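Long-range contacts in pantothenate synthetase (Francisella tularensis subsp. tularensis, PDB 3N8H), which probably catalyses the ATP-dependent condensation of (R)-pantoate with beta-alanine, through a pantoyl-adenylate intermediate, giving pantothenate, AMP and diphosphate: residues Q63-N68 with K122-H127; L107-K112 with M131-L136; S189-L194 with V250-N255. All blocks are in the same frame, centred on the assembly; numbering follows the deposited sequence. Where two conformers were deposited one is given.

Contact 1 lies between the other two, its centre about 14 Å from that of contact 2 and about 15 Å from that of contact 3, whose centres are themselves about 23 Å apart. Along the chain the segments of contacts 1 and 2 alternate, and contact 3 opens after both have closed. Helix 127-142 links the first pair: H127 begins it, and M131 and V134 farther along it pack on Q63. Contacts 1 and 3 meet through S123 and R251 and share the bound proline, bonded firmly by R190 and weakly by R124. The set thus runs from the dimer interface at strand 107-111, through the ligand pocket, to strand 250-257 at one side of the antiparallel sheet.

Contact 1 (Q63-N68 with K122-H127); sequences QFNNPN and KSRPGH. With PRO (proline), chain C.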
# COMPACT_ATOMS: atom_id res chain seq x y z
N GLN A 63 -3.07 2.89 -14.13
CA GLN A 63 -1.85 2.34 -14.68
C GLN A 63 -1.63 2.67 -16.16
O GLN A 63 -0.61 2.28 -16.74
CB GLN A 63 -1.78 0.84 -14.43
CG GLN A 63 -2.70 -0.04 -15.26
CD GLN A 63 -2.58 -1.48 -14.84
OE1 GLN A 63 -2.15 -2.35 -15.61
NE2 GLN A 63 -2.93 -1.75 -13.59
N PHE A 64 -2.58 3.35 -16.77
CA PHE A 64 -2.37 3.81 -18.15
C PHE A 64 -1.68 5.15 -18.08
O PHE A 64 -2.27 6.13 -17.64
CB PHE A 64 -3.68 3.95 -18.90
CG PHE A 64 -4.28 2.64 -19.29
CD1 PHE A 64 -4.21 2.18 -20.61
CD2 PHE A 64 -4.89 1.84 -18.33
CE1 PHE A 64 -4.75 0.96 -20.97
CE2 PHE A 64 -5.42 0.61 -18.67
CZ PHE A 64 -5.35 0.16 -19.99
N ASN A 65 -0.42 5.19 -18.46
CA ASN A 65 0.27 6.48 -18.57
C ASN A 65 -0.12 7.25 -19.86
O ASN A 65 0.10 8.45 -19.98
CB ASN A 65 1.79 6.28 -18.51
CG ASN A 65 2.27 5.26 -19.53
OD1 ASN A 65 1.90 4.08 -19.46
ND2 ASN A 65 3.06 5.71 -20.51
N ASN A 66 -0.73 6.55 -20.80
CA ASN A 66 -1.08 7.17 -22.09
C ASN A 66 -2.59 7.20 -22.31
O ASN A 66 -3.23 6.15 -22.37
CB ASN A 66 -0.39 6.39 -23.20
CG ASN A 66 -0.59 6.99 -24.57
OD1 ASN A 66 -1.69 6.99 -25.11
ND2 ASN A 66 0.49 7.49 -25.15
N PRO A 67 -3.18 8.40 -22.46
CA PRO A 67 -4.64 8.52 -22.52
C PRO A 67 -5.24 7.78 -23.70
O PRO A 67 -6.29 7.12 -23.59
CB PRO A 67 -4.88 10.03 -22.66
CG PRO A 67 -3.67 10.66 -22.09
CD PRO A 67 -2.52 9.72 -22.38
N ASN A 68 -4.58 7.88 -24.85
CA ASN A 68 -5.10 7.23 -26.06
C ASN A 68 -5.10 5.72 -25.90
O ASN A 68 -6.05 5.02 -26.29
CB ASN A 68 -4.28 7.64 -27.28
CG ASN A 68 -4.99 7.32 -28.59
OD1 ASN A 68 -6.11 7.79 -28.83
ND2 ASN A 68 -4.35 6.51 -29.42
N LYS A 122 10.64 2.79 -16.87
CA LYS A 122 11.18 4.05 -17.37
C LYS A 122 10.37 4.49 -18.58
O LYS A 122 10.08 5.68 -18.78
CB LYS A 122 12.65 3.87 -17.78
CG LYS A 122 13.31 5.13 -18.29
CD LYS A 122 14.75 4.87 -18.69
CE LYS A 122 15.70 5.65 -17.81
NZ LYS A 122 17.10 5.62 -18.31
N SER A 123 10.01 3.50 -19.38
CA SER A 123 9.22 3.67 -20.59
C SER A 123 7.79 4.10 -20.25
O SER A 123 7.18 4.87 -20.99
CB SER A 123 9.23 2.34 -21.37
OG SER A 123 8.89 2.52 -22.72
N ARG A 124 7.26 3.62 -19.13
CA ARG A 124 5.89 3.98 -18.74
C ARG A 124 5.85 4.65 -17.36
O ARG A 124 5.55 4.00 -16.35
CB ARG A 124 4.96 2.77 -18.77
CG ARG A 124 4.99 1.98 -20.09
CD ARG A 124 3.97 0.84 -20.04
NE ARG A 124 2.60 1.33 -19.90
CZ ARG A 124 1.53 0.56 -19.82
NH1 ARG A 124 1.67 -0.77 -19.87
NH2 ARG A 124 0.31 1.11 -19.70
N PRO A 125 6.17 5.94 -17.31
CA PRO A 125 6.24 6.56 -16.01
C PRO A 125 4.89 6.45 -15.29
O PRO A 125 3.85 6.78 -15.87
CB PRO A 125 6.55 8.02 -16.33
CG PRO A 125 7.30 7.96 -17.64
CD PRO A 125 6.70 6.80 -18.39
N GLY A 126 4.91 5.97 -14.04
CA GLY A 126 3.70 5.94 -13.23
C GLY A 126 2.83 4.72 -13.48
O GLY A 126 1.85 4.48 -12.77
N HIS A 127 3.20 3.92 -14.48
CA HIS A 127 2.49 2.66 -14.72
C HIS A 127 2.60 1.68 -13.53
O HIS A 127 1.60 1.11 -13.11
CB HIS A 127 3.02 1.97 -15.99
CG HIS A 127 2.57 0.55 -16.13
ND1 HIS A 127 1.26 0.21 -16.43
CD2 HIS A 127 3.25 -0.62 -16.02
CE1 HIS A 127 1.15 -1.11 -16.49
NE2 HIS A 127 2.34 -1.64 -16.23
N PRO C . -0.94 -5.33 -19.12
CA PRO C . -1.00 -4.22 -18.17
C PRO C . -1.09 -2.89 -18.93
O PRO C . -0.92 -2.88 -20.15
CB PRO C . 0.33 -4.33 -17.42
CG PRO C . 0.63 -5.79 -17.45
CD PRO C . 0.11 -6.31 -18.77
O HOH W 1 -0.66 3.52 -21.30
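R124 crosses the amide of N65 before its guanidinium reaches the ligand pocket. Its CB lies 3.4 Å from N65 OD1, CG and CD pass the same oxygen within van der Waals range, and a bend about CG-CD (chi3 62°) then turns the head back, so that NE donates to N65 OD1 over 2.9 Å, 165° at the hydrogen. N65 OD1 lies close to the guanidinium plane. NH2 adds only a weak bond to the same oxygen, which also accepts from a water that reaches N66 N. At the far edge NH1 points to proline O, 3.4 Å away in a weak hydrogen bond.

H127 supports this arrangement from one face: its ND1 stands 3.4 Å above the guanidinium plane, over its centre. The same ND1 donates almost straight to Q63 O, 2.8 Å away and in the imidazole plane, while CE1 approaches proline CB at 3.5 Å. With NE committed to N65 and ND1 to a backbone carbonyl, the rotations of both groups are fixed, and a cationic edge faces the proline O; as the ligand is a free amino acid, this is consistent with an acid-binding pocket.

Contact 2 (L107-K112 with M131-L136); sequences LRIEPK and MLTVVL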
# COMPACT_ATOMS: atom_id res chain seq x y z
N LEU A 107 -4.43 7.19 -2.21
CA LEU A 107 -3.30 6.48 -1.58
C LEU A 107 -2.71 5.47 -2.56
O LEU A 107 -3.42 4.58 -3.05
CB LEU A 107 -3.76 5.73 -0.32
CG LEU A 107 -4.36 6.57 0.80
CD1 LEU A 107 -4.81 5.64 1.95
CD2 LEU A 107 -3.38 7.63 1.28
N ARG A 108 -1.42 5.61 -2.85
CA ARG A 108 -0.82 4.84 -3.92
C ARG A 108 0.40 4.11 -3.42
O ARG A 108 1.14 4.63 -2.57
CB ARG A 108 -0.37 5.78 -5.06
CG ARG A 108 -1.50 6.54 -5.71
CD ARG A 108 -1.00 7.82 -6.27
NE ARG A 108 -2.07 8.77 -6.50
CZ ARG A 108 -2.03 9.72 -7.42
NH1 ARG A 108 -0.95 9.84 -8.19
NH2 ARG A 108 -3.05 10.55 -7.57
N ILE A 109 0.62 2.92 -3.96
CA ILE A 109 1.86 2.21 -3.74
C ILE A 109 2.89 2.76 -4.70
O ILE A 109 2.66 2.79 -5.91
CB ILE A 109 1.70 0.70 -3.98
CG1 ILE A 109 0.82 0.08 -2.90
CG2 ILE A 109 3.06 0.04 -3.97
CD1 ILE A 109 1.46 0.06 -1.54
N GLU A 110 4.02 3.21 -4.16
CA GLU A 110 5.08 3.84 -4.94
C GLU A 110 6.31 2.95 -4.86
O GLU A 110 6.81 2.69 -3.77
CB GLU A 110 5.43 5.19 -4.31
CG GLU A 110 6.01 6.22 -5.23
CD GLU A 110 4.98 6.77 -6.21
OE1 GLU A 110 4.06 7.51 -5.79
OE2 GLU A 110 5.11 6.45 -7.42
N PRO A 111 6.80 2.46 -6.01
CA PRO A 111 7.95 1.58 -5.93
C PRO A 111 9.26 2.38 -5.97
O PRO A 111 9.52 3.15 -6.90
CB PRO A 111 7.83 0.71 -7.19
CG PRO A 111 6.81 1.42 -8.10
CD PRO A 111 6.37 2.68 -7.40
N LYS A 112 10.10 2.22 -4.96
CA LYS A 112 11.42 2.86 -4.99
C LYS A 112 12.49 1.78 -5.00
O LYS A 112 12.98 1.36 -3.94
CB LYS A 112 11.60 3.81 -3.81
CG LYS A 112 10.78 5.09 -3.94
CD LYS A 112 10.99 5.70 -5.33
CE LYS A 112 10.06 6.87 -5.56
NZ LYS A 112 10.27 7.92 -4.53
N MSE A 131 -0.36 -0.14 -11.14
CA MSE A 131 -0.47 -1.60 -11.20
C MSE A 131 -0.40 -2.20 -9.79
O MSE A 131 -1.25 -3.01 -9.39
CB MSE A 131 0.70 -2.13 -12.04
CG MSE A 131 0.74 -3.60 -12.29
SE MSE A 131 1.52 -4.59 -10.77
CE MSE A 131 3.41 -4.05 -11.12
N LEU A 132 0.61 -1.80 -9.05
CA LEU A 132 0.81 -2.26 -7.67
C LEU A 132 -0.34 -1.88 -6.72
O LEU A 132 -0.72 -2.66 -5.85
CB LEU A 132 2.12 -1.70 -7.12
CG LEU A 132 3.35 -2.38 -7.73
CD1 LEU A 132 4.64 -1.65 -7.31
CD2 LEU A 132 3.38 -3.87 -7.32
N THR A 133 -0.89 -0.68 -6.89
CA THR A 133 -1.99 -0.22 -6.05
C THR A 133 -3.27 -1.06 -6.31
O THR A 133 -3.91 -1.56 -5.38
CB THR A 133 -2.29 1.29 -6.30
OG1 THR A 133 -1.10 2.06 -6.03
CG2 THR A 133 -3.41 1.77 -5.39
N VAL A 134 -3.61 -1.23 -7.58
CA VAL A 134 -4.79 -2.03 -7.93
C VAL A 134 -4.56 -3.50 -7.59
O VAL A 134 -5.47 -4.18 -7.13
CB VAL A 134 -5.23 -1.84 -9.41
CG1 VAL A 134 -4.35 -2.64 -10.37
CG2 VAL A 134 -6.68 -2.28 -9.56
N VAL A 135 -3.34 -4.01 -7.77
CA VAL A 135 -3.08 -5.41 -7.43
C VAL A 135 -3.23 -5.65 -5.91
O VAL A 135 -3.91 -6.60 -5.46
CB VAL A 135 -1.68 -5.88 -7.96
CG1 VAL A 135 -1.27 -7.22 -7.35
CG2 VAL A 135 -1.71 -5.99 -9.48
N LEU A 136 -2.66 -4.74 -5.12
CA LEU A 136 -2.85 -4.79 -3.67
C LEU A 136 -4.34 -4.81 -3.30
O LEU A 136 -4.77 -5.60 -2.47
CB LEU A 136 -2.15 -3.61 -2.98
CG LEU A 136 -2.21 -3.65 -1.44
CD1 LEU A 136 -1.86 -5.05 -0.89
CD2 LEU A 136 -1.30 -2.59 -0.81
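T133 OG1 has two partners: I109 N of the strand donates to it over 2.8 Å, with 161° at the hydrogen, and the hydroxyl is also bonded to S129 O, one turn back along its own helix. Because S129 O can only accept, the hydroxyl proton is accounted for and a lone pair is left for the strand N-H. The T133 rotamer serves both tasks: OG1 stands beside its own backbone N (chi1 -58°), while CG2 swings round toward L107 O at 3.7 Å. R108 CA lies 3.5 Å from OG1. The carbonyl of I109 bonds to S129 OG, which means that both backbone polar groups of this residue are satisfied by helix 127-142.

The strand and helix segments approach to 6.8 Å between axes, at 123° between their N-to-C directions. This close packing joins a strand outside the six-stranded parallel sheet to the helix that leads into strand 146-150 of that sheet, in the Rossmann-like domain of the HUP superfamily. Residues 107-111 also form an antiparallel ladder with a strand of the second subunit, where I109 packs on I109 of that chain, so the helix backs an intersubunit sheet.

Beside the polar pair, I109 packs on two leucines. Its CG2 meets L132 CB at 3.7 Å, the two side chains crossing near a right angle; its CD1 extends instead to L136 CD2, 3.9 Å away. L132 carries the apolar row onward, its CD1 meeting P111 CG at 3.8 Å. The helix turns M131 (selenomethionine) toward helix 154-166 and V134 toward Q63.

Contact 3 (S189-L194 with V250-N255); sequences SRNKNL and VRLIDN. With PRO (proline), chain C.
R190 lies along the start of strand 250-257 and carries its charge past the strand to the bound proline. CG is anti to its carbonyl carbon and the chain stays extended as far as NE, which lays CD 3.5 Å from R251 O. A turn of about a quarter circle at the last torsion (chi4 86°) then presents the guanidinium edge to the ligand. NH1 and NH2 both donate to proline O, each at 2.9 Å and each bent to 145°, the geometry of a fork closing on one acceptor.

Next to this arm the packing is made by methyl groups, some of them set against polar oxygens, and depends on branch placement. V250 directs CG1 away from its own N (chi1 179°), where it sits 3.4 Å from R190 O, while CG2 rests 3.7 Å from N193 CB. L194 comes across at about a right angle, its CD2 touching V250 CB at 3.8 Å. L252 spreads its two methyls around the amide oxygen of N191, with CD2 3.3 Å from OD1; the amide nitrogen is bonded to P186 O.

Residues 189-193 form a 3-10 turn, in which the N-H groups of K192, N193 and L194 bond to the carbonyls three residues earlier. Together with L187 and S188, S189 and R190 belong to a predicted ATP-binding motif, in a place that corresponds to the KMSKS loop of related nucleotide-binding ligases. The turn leans here on the edge strand of the antiparallel three-stranded sheet.

NH2 of R190 is also salt-bridged to D69, which should orient the guanidinium and moderate its charge. A guanidinium paired with D69 through NH2, and donating from NH1 and NH2 to proline O, is consistent with recognition of an anionic substrate group.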
# COMPACT_ATOMS: atom_id res chain seq x y z
N SER A 189 -3.70 -8.51 -25.55
CA SER A 189 -5.00 -7.89 -25.84
C SER A 189 -4.89 -6.75 -26.85
O SER A 189 -5.74 -6.61 -27.72
CB SER A 189 -5.69 -7.41 -24.55
OG SER A 189 -5.96 -8.50 -23.68
N ARG A 190 -3.85 -5.94 -26.72
CA ARG A 190 -3.64 -4.82 -27.63
C ARG A 190 -3.44 -5.29 -29.08
O ARG A 190 -3.63 -4.51 -30.03
CB ARG A 190 -2.47 -3.94 -27.17
CG ARG A 190 -2.82 -2.98 -26.02
CD ARG A 190 -1.59 -2.12 -25.63
NE ARG A 190 -1.80 -1.32 -24.42
CZ ARG A 190 -1.58 -1.78 -23.19
NH1 ARG A 190 -1.13 -3.01 -23.01
NH2 ARG A 190 -1.80 -1.00 -22.13
N ASN A 191 -3.07 -6.56 -29.26
CA ASN A 191 -2.96 -7.14 -30.60
C ASN A 191 -4.27 -6.97 -31.38
O ASN A 191 -4.26 -6.96 -32.61
CB ASN A 191 -2.64 -8.65 -30.55
CG ASN A 191 -1.19 -8.96 -30.17
OD1 ASN A 191 -0.43 -8.08 -29.76
ND2 ASN A 191 -0.81 -10.23 -30.29
N LYS A 192 -5.39 -6.90 -30.66
CA LYS A 192 -6.70 -6.80 -31.34
C LYS A 192 -6.83 -5.45 -32.05
O LYS A 192 -7.70 -5.27 -32.89
CB LYS A 192 -7.87 -7.03 -30.37
CG LYS A 192 -7.92 -8.45 -29.80
CD LYS A 192 -8.40 -8.47 -28.35
CE LYS A 192 -7.96 -9.75 -27.64
NZ LYS A 192 -9.12 -10.50 -27.13
N ASN A 193 -5.94 -4.52 -31.70
CA ASN A 193 -5.94 -3.20 -32.31
C ASN A 193 -5.06 -3.13 -33.55
O ASN A 193 -5.04 -2.12 -34.26
CB ASN A 193 -5.52 -2.13 -31.29
CG ASN A 193 -6.64 -1.81 -30.31
OD1 ASN A 193 -7.81 -2.16 -30.54
ND2 ASN A 193 -6.30 -1.15 -29.20
N LEU A 194 -4.34 -4.22 -33.83
CA LEU A 194 -3.50 -4.28 -35.03
C LEU A 194 -4.30 -4.53 -36.29
O LEU A 194 -5.15 -5.44 -36.33
CB LEU A 194 -2.47 -5.40 -34.90
CG LEU A 194 -1.45 -5.36 -33.78
CD1 LEU A 194 -0.73 -6.74 -33.73
CD2 LEU A 194 -0.47 -4.21 -33.98
N VAL A 250 0.02 0.95 -31.48
CA VAL A 250 -0.10 -0.22 -30.62
C VAL A 250 1.24 -0.54 -30.00
O VAL A 250 2.21 -0.80 -30.71
CB VAL A 250 -0.65 -1.47 -31.40
CG1 VAL A 250 -0.75 -2.70 -30.47
CG2 VAL A 250 -1.99 -1.15 -32.02
N ARG A 251 1.30 -0.52 -28.66
CA ARG A 251 2.57 -0.76 -27.99
C ARG A 251 2.60 -2.19 -27.46
O ARG A 251 1.78 -2.56 -26.62
CB ARG A 251 2.79 0.24 -26.86
CG ARG A 251 4.20 0.23 -26.26
CD ARG A 251 4.27 1.13 -25.00
NE ARG A 251 5.60 1.06 -24.42
CZ ARG A 251 5.97 0.14 -23.52
NH1 ARG A 251 5.09 -0.74 -23.08
NH2 ARG A 251 7.21 0.11 -23.06
N LEU A 252 3.54 -2.99 -27.96
CA LEU A 252 3.72 -4.39 -27.52
C LEU A 252 5.07 -4.62 -26.83
O LEU A 252 6.05 -3.94 -27.16
CB LEU A 252 3.63 -5.32 -28.71
CG LEU A 252 2.31 -5.25 -29.49
CD1 LEU A 252 2.32 -6.30 -30.59
CD2 LEU A 252 1.10 -5.42 -28.54
N ILE A 253 5.12 -5.58 -25.89
CA ILE A 253 6.34 -5.90 -25.17
C ILE A 253 6.56 -7.40 -25.20
O ILE A 253 5.62 -8.19 -25.46
CB ILE A 253 6.34 -5.41 -23.69
CG1 ILE A 253 5.64 -6.41 -22.73
CG2 ILE A 253 5.72 -4.02 -23.58
CD1 ILE A 253 5.59 -5.96 -21.27
N ASP A 254 7.79 -7.78 -24.92
CA ASP A 254 8.18 -9.18 -24.85
C ASP A 254 9.46 -9.36 -24.01
O ASP A 254 10.26 -8.44 -23.84
CB ASP A 254 8.37 -9.74 -26.28
CG ASP A 254 8.31 -11.25 -26.33
OD1 ASP A 254 8.10 -11.91 -25.26
OD2 ASP A 254 8.52 -11.80 -27.43
N ASN A 255 9.66 -10.56 -23.47
CA ASN A 255 10.95 -10.92 -22.95
C ASN A 255 11.11 -12.43 -23.11
O ASN A 255 10.11 -13.17 -23.10
CB ASN A 255 11.09 -10.48 -21.49
CG ASN A 255 10.40 -11.40 -20.57
OD1 ASN A 255 10.97 -12.42 -20.13
ND2 ASN A 255 9.13 -11.11 -20.32
N PRO C . -0.94 -5.33 -19.12
CA PRO C . -1.00 -4.22 -18.17
C PRO C . -1.09 -2.89 -18.93
O PRO C . -0.92 -2.88 -20.15
CB PRO C . 0.33 -4.33 -17.42
CG PRO C . 0.63 -5.79 -17.45
CD PRO C . 0.11 -6.31 -18.77